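PDB 2PIM: phenylacetic acid degradation-related protein from Ralstonia eutropha JMP134, which probably acts as a thioesterase of the hotdog superfamily, hydrolysing fatty acyl-CoA or related acyl-CoA thioesters. Local coordinates for residues A[10-15]-A[27-32]; A[32-37]-A[74-79]. All blocks are in the same frame, centred on the assembly; numbering follows the deposited sequence.

Contact 1: A[10-15]-A[27-32]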
ATOM      1  N   ARG A  10       5.150 -20.810 -14.264  1.00 28.80           N
ATOM      2  CA  ARG A  10       4.386 -20.631 -15.508  1.00 29.06           C
ATOM      3  C   ARG A  10       4.321 -19.153 -15.885  1.00 29.46           C
ATOM      4  O   ARG A  10       4.541 -18.774 -17.030  1.00 29.54           O
ATOM      5  CB  ARG A  10       2.968 -21.203 -15.380  1.00 27.40           C
ATOM      6  CG  ARG A  10       2.922 -22.710 -15.388  1.00 27.49           C
ATOM      7  CD  ARG A  10       1.518 -23.217 -15.626  1.00 29.63           C
ATOM      8  NE  ARG A  10       0.643 -22.982 -14.478  1.00 30.05           N
ATOM      9  CZ  ARG A  10       0.563 -23.783 -13.416  1.00 27.93           C
ATOM     10  NH1 ARG A  10       1.314 -24.873 -13.327  1.00 28.32           N
ATOM     11  NH2 ARG A  10      -0.267 -23.490 -12.426  1.00 25.40           N
HETATM   12  N   MSE A  11       4.014 -18.324 -14.907  1.00 32.07           N
HETATM   13  CA  MSE A  11       3.985 -16.880 -15.100  1.00 34.15           C
HETATM   14  C   MSE A  11       5.333 -16.321 -15.602  1.00 33.00           C
HETATM   15  O   MSE A  11       5.356 -15.467 -16.473  1.00 34.16           O
HETATM   16  CB  MSE A  11       3.577 -16.207 -13.795  1.00 33.62           C
HETATM   17  CG  MSE A  11       3.361 -14.711 -13.896  1.00 33.82           C
HETATM   18 SE   MSE A  11       3.734 -13.875 -12.208  0.75 44.27          SE
HETATM   19  CE  MSE A  11       5.672 -13.601 -12.461  1.00 47.91           C
ATOM     20  N   LEU A  12       6.443 -16.803 -15.057  1.00 33.40           N
ATOM     21  CA  LEU A  12       7.771 -16.333 -15.463  1.00 35.21           C
ATOM     22  C   LEU A  12       8.150 -16.617 -16.897  1.00 36.59           C
ATOM     23  O   LEU A  12       8.930 -15.883 -17.476  1.00 40.28           O
ATOM     24  CB  LEU A  12       8.864 -16.984 -14.627  1.00 35.60           C
ATOM     25  CG  LEU A  12       9.088 -16.468 -13.226  1.00 35.88           C
ATOM     26  CD1 LEU A  12      10.293 -17.197 -12.658  1.00 34.66           C
ATOM     27  CD2 LEU A  12       9.308 -14.984 -13.239  1.00 36.44           C
ATOM     28  N   ARG A  13       7.650 -17.703 -17.456  1.00 35.59           N
ATOM     29  CA  ARG A  13       8.013 -18.080 -18.816  1.00 35.69           C
ATOM     30  C   ARG A  13       6.888 -17.735 -19.795  1.00 35.49           C
ATOM     31  O   ARG A  13       6.823 -18.272 -20.898  1.00 38.13           O
ATOM     32  CB  ARG A  13       8.411 -19.561 -18.879  1.00 34.84           C
ATOM     33  CG  ARG A  13       7.350 -20.515 -18.401  1.00 35.25           C
ATOM     34  CD  ARG A  13       7.768 -21.951 -18.572  1.00 36.54           C
ATOM     35  NE  ARG A  13       6.683 -22.853 -18.185  1.00 37.56           N
ATOM     36  CZ  ARG A  13       6.676 -23.645 -17.106  1.00 38.90           C
ATOM     37  NH1 ARG A  13       7.713 -23.707 -16.265  1.00 34.62           N
ATOM     38  NH2 ARG A  13       5.616 -24.414 -16.881  1.00 41.74           N
ATOM     39  N   GLY A  14       6.020 -16.813 -19.388  1.00 35.48           N
ATOM     40  CA  GLY A  14       4.973 -16.301 -20.251  1.00 34.79           C
ATOM     41  C   GLY A  14       3.792 -17.227 -20.468  1.00 34.73           C
ATOM     42  O   GLY A  14       2.978 -16.969 -21.346  1.00 36.17           O
ATOM     43  N   GLU A  15       3.673 -18.298 -19.690  1.00 33.34           N
ATOM     44  CA  GLU A  15       2.604 -19.274 -19.935  1.00 34.72           C
ATOM     45  C   GLU A  15       1.421 -19.133 -18.988  1.00 34.03           C
ATOM     46  O   GLU A  15       0.504 -19.963 -18.981  1.00 31.64           O
ATOM     47  CB  GLU A  15       3.167 -20.701 -19.922  1.00 35.75           C
ATOM     48  CG  GLU A  15       4.331 -20.920 -20.900  1.00 40.18           C
ATOM     49  CD  GLU A  15       3.933 -20.819 -22.391  1.00 51.04           C
ATOM     50  OE1 GLU A  15       2.836 -20.302 -22.731  1.00 47.51           O
ATOM     51  OE2 GLU A  15       4.733 -21.293 -23.237  1.00 56.16           O
ATOM     52  N   GLY A  27       6.035  -4.016 -12.380  1.00 30.62           N
ATOM     53  CA  GLY A  27       6.737  -5.083 -11.708  1.00 30.33           C
ATOM     54  C   GLY A  27       7.385  -6.049 -12.680  1.00 29.59           C
ATOM     55  O   GLY A  27       6.727  -6.543 -13.595  1.00 30.45           O
ATOM     56  N   VAL A  28       8.676  -6.306 -12.493  1.00 29.88           N
ATOM     57  CA  VAL A  28       9.425  -7.254 -13.347  1.00 28.04           C
ATOM     58  C   VAL A  28      10.386  -7.998 -12.468  1.00 28.03           C
ATOM     59  O   VAL A  28      11.339  -7.405 -11.918  1.00 24.61           O
ATOM     60  CB  VAL A  28      10.252  -6.563 -14.471  1.00 27.75           C
ATOM     61  CG1 VAL A  28      10.906  -7.584 -15.346  1.00 23.89           C
ATOM     62  CG2 VAL A  28       9.388  -5.651 -15.314  1.00 29.44           C
ATOM     63  N   ILE A  29      10.154  -9.306 -12.375  1.00 29.03           N
ATOM     64  CA  ILE A  29      10.948 -10.186 -11.535  1.00 27.65           C
ATOM     65  C   ILE A  29      12.336 -10.286 -12.129  1.00 28.92           C
ATOM     66  O   ILE A  29      12.497 -10.633 -13.291  1.00 27.34           O
ATOM     67  CB  ILE A  29      10.363 -11.607 -11.500  1.00 29.60           C
ATOM     68  CG1 ILE A  29       8.919 -11.619 -10.980  1.00 31.08           C
ATOM     69  CG2 ILE A  29      11.261 -12.531 -10.696  1.00 31.28           C
ATOM     70  CD1 ILE A  29       8.786 -11.319  -9.599  1.00 30.86           C
ATOM     71  N   ARG A  30      13.353 -10.000 -11.330  1.00 29.00           N
ATOM     72  CA  ARG A  30      14.714 -10.051 -11.823  1.00 27.23           C
ATOM     73  C   ARG A  30      15.505 -11.255 -11.283  1.00 26.43           C
ATOM     74  O   ARG A  30      16.458 -11.629 -11.893  1.00 25.86           O
ATOM     75  CB  ARG A  30      15.438  -8.738 -11.486  1.00 27.51           C
ATOM     76  CG  ARG A  30      14.776  -7.503 -12.046  1.00 30.34           C
ATOM     77  CD  ARG A  30      14.615  -7.579 -13.573  1.00 29.89           C
ATOM     78  NE  ARG A  30      15.897  -7.707 -14.264  1.00 20.46           N
ATOM     79  CZ  ARG A  30      16.698  -6.685 -14.566  1.00 21.69           C
ATOM     80  NH1 ARG A  30      16.350  -5.453 -14.239  1.00 23.97           N
ATOM     81  NH2 ARG A  30      17.826  -6.892 -15.243  1.00 21.66           N
ATOM     82  N   ALA A  31      15.114 -11.853 -10.160  1.00 26.70           N
ATOM     83  CA  ALA A  31      15.899 -12.916  -9.538  1.00 25.79           C
ATOM     84  C   ALA A  31      15.059 -13.713  -8.582  1.00 27.29           C
ATOM     85  O   ALA A  31      14.176 -13.165  -7.916  1.00 28.14           O
ATOM     86  CB  ALA A  31      17.100 -12.333  -8.800  1.00 25.63           C
ATOM     87  N   VAL A  32      15.300 -15.018  -8.545  1.00 27.38           N
ATOM     88  CA  VAL A  32      14.660 -15.890  -7.562  1.00 27.71           C
ATOM     89  C   VAL A  32      15.675 -16.899  -7.076  1.00 28.22           C
ATOM     90  O   VAL A  32      16.516 -17.366  -7.835  1.00 30.66           O
ATOM     91  CB  VAL A  32      13.463 -16.693  -8.124  1.00 28.68           C
ATOM     92  CG1 VAL A  32      12.504 -17.055  -6.992  1.00 28.96           C
ATOM     93  CG2 VAL A  32      12.728 -15.923  -9.182  1.00 32.15           C
TER

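Contact 2: A[32-37]-A[74-79]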
ATOM      1  N   VAL A  32      15.300 -15.018  -8.545  1.00 27.38           N
ATOM      2  CA  VAL A  32      14.660 -15.890  -7.562  1.00 27.71           C
ATOM      3  C   VAL A  32      15.675 -16.899  -7.076  1.00 28.22           C
ATOM      4  O   VAL A  32      16.516 -17.366  -7.835  1.00 30.66           O
ATOM      5  CB  VAL A  32      13.463 -16.693  -8.124  1.00 28.68           C
ATOM      6  CG1 VAL A  32      12.504 -17.055  -6.992  1.00 28.96           C
ATOM      7  CG2 VAL A  32      12.728 -15.923  -9.182  1.00 32.15           C
ATOM      8  N   ASP A  33      15.599 -17.231  -5.801  1.00 28.27           N
ATOM      9  CA  ASP A  33      16.447 -18.256  -5.234  1.00 27.08           C
ATOM     10  C   ASP A  33      15.601 -18.963  -4.199  1.00 26.83           C
ATOM     11  O   ASP A  33      15.425 -18.486  -3.083  1.00 24.49           O
ATOM     12  CB  ASP A  33      17.684 -17.618  -4.612  1.00 29.42           C
ATOM     13  CG  ASP A  33      18.805 -18.619  -4.323  1.00 30.47           C
ATOM     14  OD1 ASP A  33      18.563 -19.826  -4.085  1.00 32.20           O
ATOM     15  OD2 ASP A  33      19.959 -18.158  -4.302  1.00 36.23           O
ATOM     16  N   LEU A  34      15.051 -20.103  -4.591  1.00 28.83           N
ATOM     17  CA  LEU A  34      14.116 -20.815  -3.740  1.00 31.17           C
ATOM     18  C   LEU A  34      14.794 -21.511  -2.577  1.00 32.11           C
ATOM     19  O   LEU A  34      14.157 -21.717  -1.559  1.00 33.49           O
ATOM     20  CB  LEU A  34      13.295 -21.802  -4.568  1.00 33.35           C
ATOM     21  CG  LEU A  34      12.318 -21.072  -5.498  1.00 34.03           C
ATOM     22  CD1 LEU A  34      11.939 -21.963  -6.664  1.00 44.81           C
ATOM     23  CD2 LEU A  34      11.114 -20.634  -4.740  1.00 36.07           C
ATOM     24  N   GLU A  35      16.078 -21.843  -2.712  1.00 31.46           N
ATOM     25  CA  GLU A  35      16.834 -22.459  -1.620  1.00 31.41           C
ATOM     26  C   GLU A  35      17.273 -21.414  -0.588  1.00 29.20           C
ATOM     27  O   GLU A  35      17.169 -21.651   0.613  1.00 30.76           O
ATOM     28  CB  GLU A  35      18.043 -23.216  -2.158  1.00 31.10           C
ATOM     29  CG  GLU A  35      18.446 -24.382  -1.256  1.00 38.22           C
ATOM     30  CD  GLU A  35      19.682 -25.104  -1.740  1.00 38.11           C
ATOM     31  OE1 GLU A  35      20.082 -24.900  -2.915  1.00 51.12           O
ATOM     32  OE2 GLU A  35      20.260 -25.884  -0.947  1.00 51.80           O
ATOM     33  N   ALA A  36      17.754 -20.268  -1.055  1.00 26.71           N
ATOM     34  CA  ALA A  36      18.035 -19.125  -0.180  1.00 26.80           C
ATOM     35  C   ALA A  36      16.755 -18.480   0.339  1.00 27.93           C
ATOM     36  O   ALA A  36      16.777 -17.857   1.384  1.00 31.06           O
ATOM     37  CB  ALA A  36      18.840 -18.089  -0.895  1.00 27.70           C
ATOM     38  N   GLY A  37      15.653 -18.609  -0.399  1.00 26.12           N
ATOM     39  CA  GLY A  37      14.371 -18.070   0.014  1.00 24.78           C
ATOM     40  C   GLY A  37      14.344 -16.590  -0.233  1.00 24.93           C
ATOM     41  O   GLY A  37      14.005 -15.835   0.647  1.00 24.11           O
ATOM     42  N   THR A  74       4.552 -17.138  -3.078  1.00 27.68           N
ATOM     43  CA  THR A  74       3.918 -17.902  -4.189  1.00 25.12           C
ATOM     44  C   THR A  74       4.895 -18.789  -4.930  1.00 23.47           C
ATOM     45  O   THR A  74       4.594 -19.960  -5.253  1.00 23.68           O
ATOM     46  CB  THR A  74       3.194 -16.922  -5.158  1.00 25.57           C
ATOM     47  OG1 THR A  74       2.220 -16.208  -4.403  1.00 24.21           O
ATOM     48  CG2 THR A  74       2.479 -17.647  -6.282  1.00 27.79           C
ATOM     49  N   ALA A  75       6.074 -18.250  -5.194  1.00 21.76           N
ATOM     50  CA  ALA A  75       7.152 -19.036  -5.793  1.00 24.40           C
ATOM     51  C   ALA A  75       7.426 -20.373  -5.102  1.00 24.26           C
ATOM     52  O   ALA A  75       7.835 -21.326  -5.769  1.00 27.83           O
ATOM     53  CB  ALA A  75       8.415 -18.223  -5.850  1.00 25.15           C
ATOM     54  N   THR A  76       7.214 -20.441  -3.780  1.00 25.59           N
ATOM     55  CA  THR A  76       7.475 -21.660  -2.995  1.00 26.65           C
ATOM     56  C   THR A  76       6.302 -22.661  -2.981  1.00 27.18           C
ATOM     57  O   THR A  76       6.473 -23.786  -2.544  1.00 26.76           O
ATOM     58  CB  THR A  76       7.933 -21.362  -1.520  1.00 24.74           C
ATOM     59  OG1 THR A  76       6.843 -20.860  -0.726  1.00 28.84           O
ATOM     60  CG2 THR A  76       9.041 -20.371  -1.498  1.00 31.82           C
ATOM     61  N   LEU A  77       5.133 -22.277  -3.486  1.00 29.14           N
ATOM     62  CA  LEU A  77       3.929 -23.076  -3.280  1.00 28.97           C
ATOM     63  C   LEU A  77       3.758 -24.216  -4.247  1.00 32.57           C
ATOM     64  O   LEU A  77       4.189 -24.157  -5.380  1.00 32.81           O
ATOM     65  CB  LEU A  77       2.689 -22.177  -3.313  1.00 30.56           C
ATOM     66  CG  LEU A  77       2.745 -21.048  -2.274  1.00 27.82           C
ATOM     67  CD1 LEU A  77       1.403 -20.355  -2.104  1.00 27.29           C
ATOM     68  CD2 LEU A  77       3.279 -21.520  -0.916  1.00 28.87           C
ATOM     69  N   GLU A  78       3.131 -25.279  -3.772  1.00 34.33           N
ATOM     70  CA  GLU A  78       2.652 -26.322  -4.656  1.00 37.12           C
ATOM     71  C   GLU A  78       1.491 -25.774  -5.495  1.00 37.96           C
ATOM     72  O   GLU A  78       0.946 -24.705  -5.207  1.00 38.70           O
ATOM     73  CB  GLU A  78       2.236 -27.570  -3.854  1.00 36.18           C
ATOM     74  CG  GLU A  78       1.127 -27.357  -2.822  1.00 36.19           C
ATOM     75  CD  GLU A  78       1.619 -27.068  -1.390  1.00 41.14           C
ATOM     76  OE1 GLU A  78       2.267 -26.015  -1.133  1.00 30.26           O
ATOM     77  OE2 GLU A  78       1.300 -27.890  -0.506  1.00 41.79           O
ATOM     78  N   ASP A  79       1.141 -26.491  -6.551  1.00 39.85           N
ATOM     79  CA  ASP A  79      -0.066 -26.197  -7.312  1.00 41.60           C
ATOM     80  C   ASP A  79      -1.265 -26.462  -6.428  1.00 42.08           C
ATOM     81  O   ASP A  79      -1.328 -27.493  -5.749  1.00 42.75           O
ATOM     82  CB  ASP A  79      -0.168 -27.089  -8.566  1.00 44.53           C
ATOM     83  CG  ASP A  79       0.398 -26.423  -9.815  1.00 50.52           C
ATOM     84  OD1 ASP A  79       0.888 -25.267  -9.730  1.00 59.43           O
ATOM     85  OD2 ASP A  79       0.333 -27.064 -10.887  1.00 56.47           O
TER

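Contact 1: A[10-15]-A[27-32]
Two neighbouring residues at the very end of a short helix, Met11 (selenomethionine here) and Leu12, converge on one side chain, Ile29, and no hydrogen bond joins the segments. The CD2 methyl of Leu12 sits at the branch point of the isoleucine, 3.9 Å from Ile29 CB and nearly equidistant from Ile29 CG1 and CG2. The selenomethionine reaches the same residue with its end: CG stands anti to the backbone N (chi1 -174°) and the chain bends at its last torsion, which brings Met11 CE to 4.1 Å from Ile29 CG1. Both side chains meet the isoleucine at about a right angle. The helix stops here in a Schellman motif, with Gly14 at positive phi, Glu15 N bonded to Arg10 O at 2.8 Å and Gly14 N to Met11 O at 3.3 Å. N-terminal helix 7-12 is thereby packed against edge strand 28-33 of the antiparallel hotdog sheet. On the strand, Ile29 and Val32 both direct their side chains at the helix because a classic beta bulge, Arg30 and Ala31 facing Glu40, intervenes. Val32 gives the looser touch, its CG2 lying 4.4 Å from Leu12 CD1, while Met11 also packs on Val18 and Pro19.

Contact 2: A[32-37]-A[74-79]
The turn that leads out of strand 28-33 leans on the C-terminal end of helix 58-75, the long central helix of the hotdog fold, and Leu34 makes most of the join. With CG anti to its own carbonyl carbon (chi1 -70°), the side chain extends across to Ala75, and its CD2 methyl makes the closest approaches: Leu34 CD2 is 3.8 Å from Ala75 CB and 3.9 Å from Thr76 CG2. The same methyl also lies against backbone, with Leu34 CD2 3.5 Å from Ala75 O, a carbonyl oxygen that accepts a hydrogen bond from Asn6 ND2. Thr76 offers its methyl to the leucine, while its hydroxyl OG1 is occupied by a hydrogen bond with Val73 O. Two residues earlier, on the strand proper, Val32 CG1 touches the same Ala75 CB at 4.4 Å, and Phe8 of helix 7-12 packs on both residues.

The turn has bonds of its own. Gly37 N donates to Asp33 O at 2.7 Å, a backbone bond that closes it. From outside the turn, Arg110 NH2 donates a hydrogen bond to Leu34 O. Ala36 N reaches Asp33 OD1 at 3.2 Å, almost straight at 172° but meeting the carboxylate oxygen from above its plane; this side-chain bond is an Asx motif, placed in the connection between antiparallel strands 28-33 and 38-45, beside the end of the hotdog helix.

Contacts 1 and 2 follow each other along edge strand 28-33, their centres 12 Å apart, and Val32 belongs to both. Contact 1 closes before contact 2 opens in the sequence: 10-15 meets 27-32 across the short helix 20-25, whereas 32-37 reaches 74-79 over strand 38-45 and most of helix 58-75. The strand packs on the N-terminal helix 7-12, and its end and the turn after it pack on the end of helix 58-75. A charged pair, Arg10 NH1 to Asp79 OD2 at 3.4 Å, long and weak, also connects segments 10-15 and 74-79. The N-terminal helix, the sheet edge and the end of the central helix therefore meet in one corner of the hotdog subunit.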